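Local coordinates for TRAP-type transporter, periplasmic component (Cupriavidus necator, PDB 4P8B), which probably serves as the periplasmic solute-binding component of a TRAP transporter and holds (S)-2-acetolactate in its ligand pocket, at residues Leu116-Ala122 with Glu336-Arg342; Glu107-Leu113 with Ile327-Val332; Ala148-Asn152 with Glu275-Arg280; Gln218-Ala222 with Ala290-Met294. One frame throughout, in Å; residues are numbered along the deposited sequence.

Contact 1: residues Leu116-Ala122 with Glu336-Arg342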
# COMPACT_ATOMS: atom_id res chain seq x y z
N LEU A 116 9.76 8.95 6.06
CA LEU A 116 8.82 9.78 6.81
C LEU A 116 8.37 9.16 8.13
O LEU A 116 8.27 9.84 9.13
CB LEU A 116 7.57 10.06 5.97
CG LEU A 116 6.46 10.87 6.65
CD1 LEU A 116 6.87 12.31 6.91
CD2 LEU A 116 5.20 10.84 5.79
N MSE A 117 8.07 7.86 8.12
CA MSE A 117 7.38 7.22 9.24
C MSE A 117 8.26 6.18 9.93
O MSE A 117 8.55 5.14 9.35
CB MSE A 117 6.13 6.52 8.73
CG MSE A 117 5.11 7.46 8.11
SE MSE A 117 3.56 6.58 7.39
CE MSE A 117 4.39 5.71 5.86
N PRO A 118 8.64 6.41 11.19
CA PRO A 118 9.54 5.45 11.84
C PRO A 118 8.90 4.13 12.27
O PRO A 118 9.62 3.14 12.44
CB PRO A 118 10.01 6.19 13.10
CG PRO A 118 9.84 7.62 12.80
CD PRO A 118 8.63 7.72 11.87
N ASP A 119 7.59 4.10 12.46
CA ASP A 119 6.96 2.95 13.06
C ASP A 119 5.44 2.98 12.83
O ASP A 119 4.91 3.89 12.18
CB ASP A 119 7.31 2.88 14.56
CG ASP A 119 7.02 4.17 15.31
OD1 ASP A 119 6.05 4.89 14.97
OD2 ASP A 119 7.72 4.46 16.29
N TYR A 120 4.73 1.98 13.34
CA TYR A 120 3.28 1.89 13.15
C TYR A 120 2.56 3.04 13.84
O TYR A 120 1.54 3.51 13.34
CB TYR A 120 2.75 0.53 13.64
CG TYR A 120 3.30 -0.60 12.80
CD1 TYR A 120 2.81 -0.87 11.53
CD2 TYR A 120 4.37 -1.36 13.26
CE1 TYR A 120 3.34 -1.86 10.76
CE2 TYR A 120 4.93 -2.37 12.48
CZ TYR A 120 4.40 -2.62 11.23
OH TYR A 120 4.96 -3.62 10.45
N LYS A 121 3.07 3.49 14.98
CA LYS A 121 2.46 4.61 15.69
C LYS A 121 2.47 5.84 14.78
O LYS A 121 1.53 6.65 14.81
CB LYS A 121 3.20 4.88 17.00
CG LYS A 121 2.37 5.60 18.04
CD LYS A 121 3.00 5.50 19.43
CE LYS A 121 2.13 6.14 20.49
NZ LYS A 121 2.76 6.09 21.84
N ALA A 122 3.49 5.98 13.96
CA ALA A 122 3.61 7.12 13.06
C ALA A 122 2.60 7.02 11.94
O ALA A 122 1.97 8.02 11.59
CB ALA A 122 5.03 7.21 12.50
N GLU A 336 4.70 15.56 9.51
CA GLU A 336 5.93 15.57 10.30
C GLU A 336 5.63 15.86 11.75
O GLU A 336 6.17 15.24 12.66
CB GLU A 336 6.94 16.57 9.73
CG GLU A 336 7.47 16.19 8.36
CD GLU A 336 8.18 17.33 7.63
OE1 GLU A 336 8.14 18.48 8.12
OE2 GLU A 336 8.78 17.08 6.57
N GLY A 337 4.77 16.85 11.98
CA GLY A 337 4.42 17.21 13.34
C GLY A 337 3.61 16.17 14.08
O GLY A 337 3.84 15.92 15.26
N ALA A 338 2.65 15.57 13.40
CA ALA A 338 1.86 14.50 14.00
C ALA A 338 2.74 13.33 14.42
O ALA A 338 2.55 12.73 15.48
CB ALA A 338 0.79 14.04 13.02
N ILE A 339 3.71 13.01 13.57
CA ILE A 339 4.66 11.95 13.88
C ILE A 339 5.54 12.34 15.08
O ILE A 339 5.73 11.54 15.99
CB ILE A 339 5.46 11.62 12.62
CG1 ILE A 339 4.52 10.95 11.61
CG2 ILE A 339 6.66 10.76 12.94
CD1 ILE A 339 5.11 10.89 10.23
N ALA A 340 6.04 13.57 15.11
CA ALA A 340 6.89 14.01 16.21
C ALA A 340 6.15 13.95 17.55
O ALA A 340 6.78 13.72 18.59
CB ALA A 340 7.40 15.42 15.96
N LYS A 341 4.84 14.19 17.52
CA LYS A 341 4.04 14.23 18.74
C LYS A 341 3.36 12.90 19.09
O LYS A 341 2.65 12.81 20.09
CB LYS A 341 2.98 15.32 18.64
CG LYS A 341 3.54 16.72 18.52
CD LYS A 341 2.42 17.72 18.36
CE LYS A 341 2.92 19.15 18.44
NZ LYS A 341 1.79 20.10 18.29
N ARG A 342 3.63 11.87 18.30
CA ARG A 342 2.93 10.61 18.48
C ARG A 342 3.25 9.93 19.81
O ARG A 342 2.44 9.13 20.25
CB ARG A 342 3.25 9.66 17.33
CG ARG A 342 4.59 8.97 17.42
CD ARG A 342 4.99 8.35 16.09
NE ARG A 342 6.21 7.55 16.16
CZ ARG A 342 7.44 8.05 16.25
NH1 ARG A 342 7.63 9.36 16.29
NH2 ARG A 342 8.48 7.23 16.31
OXT ARG A 342 4.28 10.14 20.47

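Contact 2: residues Glu107-Leu113 with Ile327-Val332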
# COMPACT_ATOMS: atom_id res chain seq x y z
N GLU A 107 -1.54 13.94 -3.50
CA GLU A 107 -1.38 13.94 -2.05
C GLU A 107 -1.10 12.55 -1.50
O GLU A 107 -0.51 12.42 -0.43
CB GLU A 107 -2.63 14.51 -1.38
CG GLU A 107 -2.90 15.97 -1.62
CD GLU A 107 -3.54 16.29 -2.97
OE1 GLU A 107 -3.94 15.38 -3.74
OE2 GLU A 107 -3.62 17.49 -3.29
N LEU A 108 -1.49 11.50 -2.23
CA LEU A 108 -1.26 10.16 -1.75
C LEU A 108 0.23 9.78 -1.79
O LEU A 108 0.62 8.82 -1.15
CB LEU A 108 -2.11 9.14 -2.52
CG LEU A 108 -3.62 9.31 -2.37
CD1 LEU A 108 -4.32 8.28 -3.21
CD2 LEU A 108 -4.04 9.17 -0.91
N ASN A 109 1.04 10.57 -2.51
CA ASN A 109 2.49 10.39 -2.45
C ASN A 109 3.07 10.63 -1.04
O ASN A 109 4.18 10.23 -0.76
CB ASN A 109 3.21 11.30 -3.43
CG ASN A 109 3.06 10.87 -4.87
OD1 ASN A 109 3.55 9.82 -5.27
ND2 ASN A 109 2.40 11.70 -5.67
N LEU A 110 2.31 11.27 -0.16
CA LEU A 110 2.77 11.53 1.19
C LEU A 110 3.26 10.25 1.87
O LEU A 110 4.31 10.25 2.53
CB LEU A 110 1.66 12.18 2.00
CG LEU A 110 2.02 12.71 3.38
CD1 LEU A 110 1.21 13.95 3.71
CD2 LEU A 110 1.78 11.65 4.44
N PHE A 111 2.54 9.15 1.68
CA PHE A 111 2.91 7.91 2.32
C PHE A 111 4.13 7.23 1.68
O PHE A 111 4.71 6.29 2.25
CB PHE A 111 1.71 6.93 2.34
CG PHE A 111 0.52 7.46 3.08
CD1 PHE A 111 0.54 7.54 4.48
CD2 PHE A 111 -0.60 7.91 2.41
CE1 PHE A 111 -0.54 8.03 5.17
CE2 PHE A 111 -1.68 8.42 3.12
CZ PHE A 111 -1.64 8.47 4.48
N SER A 112 4.51 7.73 0.50
CA SER A 112 5.66 7.23 -0.23
C SER A 112 6.91 8.07 -0.00
O SER A 112 7.94 7.78 -0.59
CB SER A 112 5.35 7.21 -1.73
OG SER A 112 4.24 6.35 -1.94
N LEU A 113 6.85 9.12 0.80
CA LEU A 113 8.06 9.90 1.08
C LEU A 113 9.07 9.07 1.85
O LEU A 113 8.75 8.52 2.90
CB LEU A 113 7.72 11.13 1.90
CG LEU A 113 6.94 12.23 1.19
CD1 LEU A 113 6.43 13.24 2.22
CD2 LEU A 113 7.80 12.91 0.14
N ILE A 327 3.65 17.51 -3.21
CA ILE A 327 2.48 17.01 -2.49
C ILE A 327 1.67 18.14 -1.92
O ILE A 327 0.43 18.13 -1.93
CB ILE A 327 2.93 16.10 -1.34
CG1 ILE A 327 3.41 14.77 -1.89
CG2 ILE A 327 1.81 15.88 -0.35
CD1 ILE A 327 4.35 14.08 -0.95
N GLY A 328 2.38 19.14 -1.42
CA GLY A 328 1.79 20.21 -0.65
C GLY A 328 2.55 20.30 0.65
O GLY A 328 2.31 19.52 1.57
N THR A 329 3.47 21.26 0.71
CA THR A 329 4.43 21.32 1.81
C THR A 329 3.74 21.41 3.17
O THR A 329 4.21 20.87 4.16
CB THR A 329 5.42 22.47 1.59
OG1 THR A 329 6.47 22.39 2.57
CG2 THR A 329 4.73 23.82 1.65
N ASP A 330 2.61 22.12 3.20
CA ASP A 330 1.87 22.27 4.45
C ASP A 330 1.27 20.96 4.95
O ASP A 330 1.19 20.72 6.15
CB ASP A 330 0.72 23.27 4.28
CG ASP A 330 1.19 24.66 3.92
OD1 ASP A 330 2.36 24.99 4.18
OD2 ASP A 330 0.35 25.45 3.39
N LEU A 331 0.86 20.10 4.03
CA LEU A 331 0.31 18.81 4.43
C LEU A 331 1.43 17.92 4.94
O LEU A 331 1.26 17.24 5.94
CB LEU A 331 -0.41 18.14 3.26
CG LEU A 331 -1.06 16.77 3.53
CD1 LEU A 331 -2.15 16.92 4.57
CD2 LEU A 331 -1.60 16.17 2.23
N VAL A 332 2.57 17.96 4.28
CA VAL A 332 3.70 17.15 4.72
C VAL A 332 4.20 17.64 6.07
O VAL A 332 4.55 16.84 6.95
CB VAL A 332 4.81 17.16 3.66
CG1 VAL A 332 6.04 16.40 4.18
CG2 VAL A 332 4.30 16.52 2.37
O HOH W 1 -1.79 19.10 -2.08

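Contact 3: residues Ala148-Asn152 with Glu275-Arg280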
# COMPACT_ATOMS: atom_id res chain seq x y z
N ALA A 148 -12.92 4.28 4.90
CA ALA A 148 -12.10 3.71 5.96
C ALA A 148 -10.69 3.47 5.47
O ALA A 148 -10.43 3.46 4.27
CB ALA A 148 -12.69 2.40 6.43
N TRP A 149 -9.80 3.27 6.43
CA TRP A 149 -8.41 2.92 6.19
C TRP A 149 -8.14 1.46 6.51
O TRP A 149 -8.64 0.91 7.50
CB TRP A 149 -7.48 3.76 7.08
CG TRP A 149 -7.50 5.24 6.82
CD1 TRP A 149 -8.29 6.17 7.42
CD2 TRP A 149 -6.70 5.95 5.88
NE1 TRP A 149 -8.03 7.40 6.91
CE2 TRP A 149 -7.05 7.31 5.97
CE3 TRP A 149 -5.70 5.56 4.97
CZ2 TRP A 149 -6.45 8.29 5.17
CZ3 TRP A 149 -5.10 6.54 4.20
CH2 TRP A 149 -5.49 7.89 4.30
N GLY A 150 -7.31 0.86 5.67
CA GLY A 150 -6.67 -0.42 5.94
C GLY A 150 -5.17 -0.25 5.82
O GLY A 150 -4.63 0.84 5.92
N GLU A 151 -4.49 -1.37 5.59
CA GLU A 151 -3.03 -1.37 5.54
C GLU A 151 -2.47 -2.46 4.65
O GLU A 151 -2.88 -3.61 4.71
CB GLU A 151 -2.48 -1.55 6.95
CG GLU A 151 -0.96 -1.44 7.06
CD GLU A 151 -0.56 -1.05 8.45
OE1 GLU A 151 -1.10 -0.03 8.92
OE2 GLU A 151 0.23 -1.77 9.10
N ASN A 152 -1.49 -2.08 3.83
CA ASN A 152 -0.63 -3.07 3.17
C ASN A 152 0.57 -3.25 4.11
O ASN A 152 0.71 -4.32 4.70
CB ASN A 152 -0.26 -2.59 1.78
CG ASN A 152 -0.04 -3.75 0.79
OD1 ASN A 152 -0.39 -4.90 1.05
ND2 ASN A 152 0.51 -3.41 -0.35
N GLU A 275 -8.70 -5.77 9.08
CA GLU A 275 -7.65 -5.96 8.08
C GLU A 275 -6.30 -5.44 8.54
O GLU A 275 -5.28 -6.04 8.22
CB GLU A 275 -8.05 -5.35 6.74
CG GLU A 275 -7.12 -5.75 5.61
CD GLU A 275 -5.92 -4.85 5.52
OE1 GLU A 275 -5.95 -3.72 6.02
OE2 GLU A 275 -4.89 -5.29 4.92
N ILE A 276 -6.27 -4.33 9.27
CA ILE A 276 -5.02 -3.86 9.81
C ILE A 276 -4.42 -4.86 10.79
O ILE A 276 -3.21 -5.11 10.77
CB ILE A 276 -5.17 -2.46 10.44
CG1 ILE A 276 -5.53 -1.46 9.34
CG2 ILE A 276 -3.87 -2.07 11.13
CD1 ILE A 276 -5.71 -0.02 9.82
N ALA A 277 -5.25 -5.46 11.64
CA ALA A 277 -4.77 -6.52 12.53
C ALA A 277 -4.15 -7.67 11.75
O ALA A 277 -3.10 -8.18 12.14
CB ALA A 277 -5.87 -7.02 13.44
N LEU A 278 -4.78 -8.08 10.65
CA LEU A 278 -4.22 -9.12 9.81
C LEU A 278 -2.89 -8.68 9.21
O LEU A 278 -1.93 -9.46 9.16
CB LEU A 278 -5.18 -9.51 8.68
CG LEU A 278 -6.49 -10.20 9.05
CD1 LEU A 278 -7.40 -10.33 7.83
CD2 LEU A 278 -6.24 -11.57 9.65
N ALA A 279 -2.79 -7.44 8.77
CA ALA A 279 -1.61 -6.93 8.10
C ALA A 279 -0.46 -6.74 9.06
O ALA A 279 0.68 -6.68 8.62
CB ALA A 279 -1.93 -5.60 7.39
N ARG A 280 -0.74 -6.69 10.36
CA ARG A 280 0.33 -6.45 11.34
C ARG A 280 0.71 -7.70 12.12
O ARG A 280 1.52 -7.62 13.04
CB ARG A 280 -0.07 -5.33 12.30
CG ARG A 280 -0.13 -3.99 11.62
CD ARG A 280 -0.36 -2.87 12.59
NE ARG A 280 -0.46 -1.60 11.87
CZ ARG A 280 -0.77 -0.43 12.41
NH1 ARG A 280 -0.98 -0.32 13.71
NH2 ARG A 280 -0.84 0.63 11.63
O HOH W 2 1.51 -3.92 8.15
O HOH W 3 1.95 -6.51 6.10

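Contact 4: residues Gln218-Ala222 with Ala290-Met294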
# COMPACT_ATOMS: atom_id res chain seq x y z
N GLN A 218 5.66 -7.38 4.54
CA GLN A 218 5.94 -8.74 4.90
C GLN A 218 4.79 -9.67 4.55
O GLN A 218 5.00 -10.78 4.10
CB GLN A 218 6.27 -8.85 6.39
CG GLN A 218 6.77 -10.23 6.81
CD GLN A 218 5.67 -11.21 7.08
OE1 GLN A 218 4.52 -10.83 7.30
NE2 GLN A 218 5.99 -12.51 7.05
N SER A 219 3.56 -9.22 4.75
CA SER A 219 2.45 -10.13 4.53
C SER A 219 2.27 -10.50 3.05
O SER A 219 1.76 -11.57 2.74
CB SER A 219 1.16 -9.55 5.09
OG SER A 219 0.81 -8.35 4.43
N VAL A 220 2.69 -9.61 2.17
CA VAL A 220 2.67 -9.82 0.73
C VAL A 220 3.83 -10.73 0.35
O VAL A 220 3.63 -11.72 -0.36
CB VAL A 220 2.72 -8.48 -0.01
CG1 VAL A 220 2.85 -8.68 -1.50
CG2 VAL A 220 1.48 -7.65 0.34
N PHE A 221 5.03 -10.47 0.87
CA PHE A 221 6.19 -11.35 0.66
C PHE A 221 5.83 -12.77 1.05
O PHE A 221 6.11 -13.73 0.32
CB PHE A 221 7.36 -10.82 1.52
CG PHE A 221 8.65 -11.58 1.35
CD1 PHE A 221 8.86 -12.76 2.04
CD2 PHE A 221 9.63 -11.10 0.50
CE1 PHE A 221 10.06 -13.44 1.91
CE2 PHE A 221 10.82 -11.81 0.35
CZ PHE A 221 11.03 -12.96 1.05
N ALA A 222 5.18 -12.92 2.19
CA ALA A 222 4.84 -14.24 2.71
C ALA A 222 3.76 -14.94 1.89
O ALA A 222 3.94 -16.08 1.49
CB ALA A 222 4.41 -14.15 4.16
N ALA A 290 7.25 -12.59 12.40
CA ALA A 290 6.83 -12.89 11.05
C ALA A 290 8.04 -12.97 10.12
O ALA A 290 8.06 -13.79 9.21
CB ALA A 290 5.85 -11.85 10.56
N TRP A 291 9.03 -12.11 10.32
CA TRP A 291 10.25 -12.22 9.51
C TRP A 291 11.09 -13.44 9.89
O TRP A 291 11.73 -14.04 9.03
CB TRP A 291 11.06 -10.91 9.57
CG TRP A 291 10.49 -9.86 8.65
CD1 TRP A 291 9.98 -8.64 9.00
CD2 TRP A 291 10.38 -9.95 7.23
NE1 TRP A 291 9.55 -7.97 7.87
CE2 TRP A 291 9.77 -8.77 6.77
CE3 TRP A 291 10.70 -10.94 6.29
CZ2 TRP A 291 9.51 -8.53 5.42
CZ3 TRP A 291 10.43 -10.71 4.95
CH2 TRP A 291 9.83 -9.51 4.54
N LYS A 292 11.06 -13.84 11.15
CA LYS A 292 11.74 -15.07 11.53
C LYS A 292 11.12 -16.26 10.82
O LYS A 292 11.82 -17.21 10.47
CB LYS A 292 11.69 -15.25 13.05
CG LYS A 292 12.51 -14.21 13.79
CD LYS A 292 12.38 -14.36 15.30
CE LYS A 292 13.15 -13.26 16.03
NZ LYS A 292 12.96 -13.33 17.51
N ASP A 293 9.81 -16.22 10.61
CA ASP A 293 9.14 -17.26 9.84
C ASP A 293 9.72 -17.38 8.43
O ASP A 293 9.80 -18.47 7.87
CB ASP A 293 7.63 -17.01 9.79
CG ASP A 293 6.97 -17.15 11.15
OD1 ASP A 293 7.54 -17.87 12.01
OD2 ASP A 293 5.89 -16.55 11.35
N MSE A 294 10.11 -16.25 7.85
CA MSE A 294 10.68 -16.22 6.51
C MSE A 294 12.12 -16.72 6.53
O MSE A 294 12.54 -17.44 5.63
CB MSE A 294 10.62 -14.81 5.96
CG MSE A 294 9.23 -14.27 5.80
SE MSE A 294 8.09 -15.32 4.66
CE MSE A 294 7.16 -16.33 6.03

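Contact 1: residues Leu116-Ala122 with Glu336-Arg342
Arg342 places its CG between its own backbone N and carbonyl carbon (chi1 79°). From CG its chain runs extended to NE. Asp119 adopts the same kind of first torsion (chi1 53°), and the two side chains meet from opposite directions. The arginine grips the carboxylate side-on, forming a salt bridge with one nitrogen to each oxygen. Arg342 NE donates to Asp119 OD1 at 2.9 Å, on the syn side of that oxygen. Arg342 NH2 donates to Asp119 OD2 at 2.9 Å along a nearly straight bond. OD2 is reached from above the carboxylate plane, and the two flat groups are turned 49° apart. Asp119 is also the N-cap of helix 120-127. Its OD1 accepts from Ala122 N at 3.0 Å as well.

On the other side of the guanidinium, Arg342 NH1 donates in plane to Ile339 O at 2.9 Å. Arg342 N reaches the same oxygen from the opposite face of the carbonyl plane. Pro118 CG lies over one face of the guanidinium. Below this polar layer, Ile339 packs inward. Its CD1 meets Leu116 CG at 3.8 Å, CG2 meets Pro118 CD, and CG1 meets Ala122 CB at 3.9 Å. Leu126 of helix 120-127 touches the same isoleucine.

The chemistry ties the last residue of the chain to the start of a helix. NE, NH1 and NH2 each have a partner, which fixes the rotation of the guanidinium. Lys121 NZ stands 4.5 Å from the terminal oxygen Arg342 OXT. This is too long for a salt bridge, though some attraction is likely.

Contact 2: residues Glu107-Leu113 with Ile327-Val332
The flat peptide group joining Asn109 to Leu110 carries the methyl tip of Ile327 on one face. Ile327 CD1 lies 3.6 Å from Leu110 N, almost straight above the peptide plane. The side-chain amide of Asn109 is engaged elsewhere: its ND2 bonds to Arg106 O. Asn109 contributes its CB here, 3.8 Å from Ile327 CG1. The carboxylate of Glu107 receives a bond from a water at OE2 (2.7 Å). The same water lies so close to Ile327 O that its bridging role is doubtful.

The rest is apolar. Ile327 keeps CG1 beside its backbone N (chi1 -74°), and CD1 reaches on to Leu113. There the two side chains meet tip to tip, with Leu113 CD2 3.8 Å from Ile327 CD1. Leu113 also meets Val332 end on, its CD1 3.7 Å from Val332 CG1. Leu331 crosses the Glu107 chain at about a right angle, its CD2 4.1 Å from Glu107 CG. Leu110 is modelled in two conformers. In one of them its CD1 touches Leu331 CG at 3.6 Å, so this contact is doubtful.

Gly328 has a positive phi and is the N-cap of helix 329-340, directly after helix 317-327. The arrangement is a 3-10 segment packed against a glycine break between two consecutive helices. It joins the loop after helix 98-101 to the C-terminal helices of this TRAP solute-binding fold.

Contact 3: residues Ala148-Asn152 with Glu275-Arg280
Helix 258-279 packs its last turn along the edge of strand 144-154, which leads to the acetolactate site at Asn152. Strand segment and helix segment run nearly parallel, 14° apart, with their axes 7.0 Å from each other. Glu275 points its carboxylate at the strand backbone. Its OE1 accepts from Glu151 N at 2.8 Å, on the syn side of the oxygen. Its OE2 lies 2.6 Å from Glu151 O. The Glu275 chain bends at its second torsion (chi2 -86°), which brings the carboxylate up to the backbone. Gly150 CA sits against the same group, 3.4 Å from Glu275 OE1.

Glu151 sends its side chain toward the C-terminal end of the helix, where it forms a salt bridge with Arg280. The arginine holds it side-on with two nitrogens. Arg280 NE donates to Glu151 OE2 at 2.9 Å along an almost straight bond. Arg280 NH2 donates to the syn lone pair of Glu151 OE1 at 2.8 Å. The two planes are 38° apart. Ile276 CG2 lies over one face of the guanidinium, toward its rim. Ile276 CG1 and Ala279 CB fill in beneath Glu151 CB. Charge is thus paired within a largely buried contact.

Arg280 NH2 has a second partner in Asp124 of helix 120-127. Asn152 ND2 bonds to Asp242 and makes a weak bond to the ligand. Strand 144-154 is outermost in its five-stranded sheet within the chain. Antiparallel strand 241-249 pairs with it, while Trp149 stacks on Phe136 of helix 130-141.

Contact 4: residues Gln218-Ala222 with Ala290-Met294
Gln218 and Trp291 make the tight part of this contact. Gln218 CG stands over the centre of the six-membered ring of Trp291, 3.5 Å from the centroid, a CH-pi contact. The ring atom nearest to Gln218 CG is Trp291 CE2, at 3.3 Å. The Gln218 chain then bends (chi2 -83°), which turns its amide nearly upright to the indole plane. The amide carbon CD rests on Ala290 CB at 3.5 Å.

Phe221 packs beside this pair. Trp291 directs an edge at one face of Phe221, a T-shaped stack with centroids 5.3 Å apart and planes at 61°. Met294, present as selenomethionine, touches the phenyl rim. Its SE is 3.7 Å from Phe221 CD1 and lies in the ring plane, a Met-aromatic contact at the edge.

Toward the surface the packing thins. Ala222 is partly exposed and meets Met294 SE with its CB at 3.9 Å. Ala222 CB also stands 4.0 Å from the terminal methyl Met294 CE.

The helix segments run in roughly the same direction, crossing at 27°, and their axes stay 10.5 Å apart. Large side chains therefore span the gap between the backbones. Val234 of strand 233-235 touches both Phe221 and Trp291. The result is an aromatic helix-helix packing set against the four-stranded sheet; helix 218-223 begins just after the binding-site residue Asn216.

From the N terminus the chain first passes 107-113 and 116-122, which begin contacts 2 and 1. Each closes a loop of 213 residues, and the two cross. Both bring the C-terminal helices onto the connection between helices 98-101 and 120-127, and contact 1 also onto the start of the latter. Contact 3 closes 122 residues and contact 4 closes 67; both nest inside the larger loops and cross each other. Contact 3 joins the five-stranded sheet to helix 258-279. Contact 4 joins helices 218-223 and 289-295 near the four-stranded sheet. Tyr120 packs contact 1 against contact 3, Phe111 meets Trp149 between contacts 2 and 3, and Asn152 touches Val220 between contacts 3 and 4.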